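Protein PTHB1 (Homo sapiens, PDB 4YD8) forms part of the BBSome, a coat complex thought to sort specific membrane proteins to the primary cilium and required for ciliogenesis. Local coordinates at residues A[100-105]-A[156-161]. Sequence-based numbering, arbitrary orientation.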
loop_
_atom_site.group_PDB
_atom_site.type_symbol
_atom_site.label_atom_id
_atom_site.label_comp_id
_atom_site.label_asym_id
_atom_site.label_seq_id
_atom_site.Cartn_x
_atom_site.Cartn_y
_atom_site.Cartn_z
ATOM N N ALA A 100 -7.160 8.553 4.178
ATOM C CA ALA A 100 -6.774 8.419 5.588
ATOM C C ALA A 100 -5.281 8.698 5.691
ATOM O O ALA A 100 -4.489 8.173 4.914
ATOM C CB ALA A 100 -7.107 7.034 6.121
ATOM N N VAL A 101 -4.910 9.553 6.635
ATOM C CA VAL A 101 -3.519 9.864 6.895
ATOM C C VAL A 101 -3.219 9.415 8.315
ATOM O O VAL A 101 -3.857 9.878 9.265
ATOM C CB VAL A 101 -3.228 11.365 6.743
ATOM C CG1 VAL A 101 -1.752 11.668 7.028
ATOM C CG2 VAL A 101 -3.635 11.846 5.325
ATOM N N LEU A 102 -2.268 8.505 8.449
ATOM C CA LEU A 102 -1.873 8.014 9.763
ATOM C C LEU A 102 -0.678 8.794 10.259
ATOM O O LEU A 102 0.341 8.879 9.568
ATOM C CB LEU A 102 -1.543 6.521 9.697
ATOM C CG LEU A 102 -1.156 5.876 11.029
ATOM C CD1 LEU A 102 -2.324 5.973 12.022
ATOM C CD2 LEU A 102 -0.746 4.433 10.782
ATOM N N HIS A 103 -0.804 9.351 11.463
ATOM C CA HIS A 103 0.308 9.985 12.169
ATOM C C HIS A 103 0.607 9.147 13.403
ATOM O O HIS A 103 -0.137 8.225 13.720
ATOM C CB HIS A 103 -0.033 11.424 12.586
ATOM C CG HIS A 103 -0.356 12.337 11.442
ATOM N ND1 HIS A 103 0.606 12.851 10.601
ATOM C CD2 HIS A 103 -1.542 12.841 11.009
ATOM C CE1 HIS A 103 0.031 13.629 9.696
ATOM N NE2 HIS A 103 -1.267 13.650 9.935
ATOM N N SER A 104 1.683 9.479 14.104
ATOM C CA SER A 104 2.048 8.746 15.312
ATOM C C SER A 104 0.925 8.690 16.352
ATOM O O SER A 104 0.674 7.629 16.942
ATOM C CB SER A 104 3.291 9.363 15.947
ATOM O OG SER A 104 3.599 8.683 17.148
ATOM N N ARG A 105 0.272 9.827 16.596
ATOM C CA ARG A 105 -0.780 9.891 17.609
ATOM C C ARG A 105 -2.146 10.369 17.107
ATOM O O ARG A 105 -3.009 10.738 17.910
ATOM C CB ARG A 105 -0.333 10.794 18.773
ATOM C CG ARG A 105 0.902 10.279 19.483
ATOM C CD ARG A 105 0.622 8.976 20.220
ATOM N NE ARG A 105 -0.388 9.153 21.258
ATOM C CZ ARG A 105 -0.118 9.427 22.531
ATOM N NH1 ARG A 105 1.139 9.553 22.941
ATOM N NH2 ARG A 105 -1.115 9.576 23.392
ATOM N N ILE A 156 -11.156 0.825 9.778
ATOM C CA ILE A 156 -9.708 0.976 9.825
ATOM C C ILE A 156 -9.187 0.299 11.088
ATOM O O ILE A 156 -9.814 0.377 12.147
ATOM C CB ILE A 156 -9.295 2.467 9.797
ATOM C CG1 ILE A 156 -9.495 3.056 8.386
ATOM C CG2 ILE A 156 -7.840 2.673 10.239
ATOM C CD1 ILE A 156 -9.428 4.563 8.366
ATOM N N CYS A 157 -8.074 -0.406 10.948
ATOM C CA CYS A 157 -7.410 -1.035 12.090
ATOM C C CYS A 157 -5.985 -0.531 12.136
ATOM O O CYS A 157 -5.241 -0.657 11.157
ATOM C CB CYS A 157 -7.427 -2.552 11.973
ATOM S SG CYS A 157 -6.453 -3.360 13.298
ATOM N N ILE A 158 -5.606 0.059 13.264
ATOM C CA ILE A 158 -4.264 0.593 13.436
ATOM C C ILE A 158 -3.509 -0.279 14.439
ATOM O O ILE A 158 -4.015 -0.543 15.525
ATOM C CB ILE A 158 -4.299 2.059 13.946
ATOM C CG1 ILE A 158 -4.989 2.992 12.934
ATOM C CG2 ILE A 158 -2.893 2.568 14.261
ATOM C CD1 ILE A 158 -5.315 4.360 13.544
ATOM N N GLN A 159 -2.320 -0.737 14.063
ATOM C CA GLN A 159 -1.449 -1.431 15.000
ATOM C C GLN A 159 -0.562 -0.426 15.726
ATOM O O GLN A 159 0.140 0.359 15.078
ATOM C CB GLN A 159 -0.581 -2.471 14.273
ATOM C CG GLN A 159 0.366 -3.224 15.246
ATOM C CD GLN A 159 1.249 -4.236 14.537
ATOM O OE1 GLN A 159 1.678 -5.222 15.132
ATOM N NE2 GLN A 159 1.534 -3.990 13.257
ATOM N N SER A 160 -0.572 -0.453 17.067
ATOM C CA SER A 160 0.281 0.440 17.831
ATOM C C SER A 160 1.705 -0.103 17.877
ATOM O O SER A 160 1.935 -1.275 17.585
ATOM C CB SER A 160 -0.250 0.616 19.260
ATOM O OG SER A 160 -0.074 -0.579 20.004
HETATM N N MSE A 161 2.657 0.742 18.259
HETATM C CA MSE A 161 4.042 0.297 18.389
HETATM C C MSE A 161 4.164 -0.834 19.408
HETATM O O MSE A 161 5.020 -1.696 19.253
HETATM C CB MSE A 161 4.968 1.457 18.788
HETATM C CG MSE A 161 5.138 2.515 17.689
HETATM SE SE MSE A 161 6.054 1.814 16.096
HETATM C CE MSE A 161 7.527 0.862 16.947
#
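Leu102 meets Ile158, and Ala100 meets Ile156, between two neighbouring blades of the seven-bladed beta-propeller. Strands 98-102 and 155-160 are each the second strand of a four-stranded antiparallel blade. The two segments meet only through apolar side chains, with no hydrogen bond between them. The backbones stay well apart, with CA of Leu102 8.6 Å from CA of Ile158.

All contacts are apolar and buried. In both isoleucines CG1 lies anti to the carbonyl carbon (chi1 -62° in Ile158), which sends the longer branch, ending in CD1, toward the facing blade. Ile156 reaches Ala100 with this methyl, its CD1 lying 4.1 Å from Ala100 CB. The small alanine offers just its one methyl in return. Leu107, on strand 106-112, touches Ala100, Ile156 and Ile158. Ala139, on strand 139-145, touches both Leu102 and Ile158. Gly145, at the end of that strand and critical for protein stability, lies near the side chain of Ile156.

The side chains of Leu102 and Ile158 pass each other, pointing opposite ways. Leu102 CD1 rests against both branches of the isoleucine, 4.1 Å from Ile158 CG2 and 3.7 Å from Ile158 CD1.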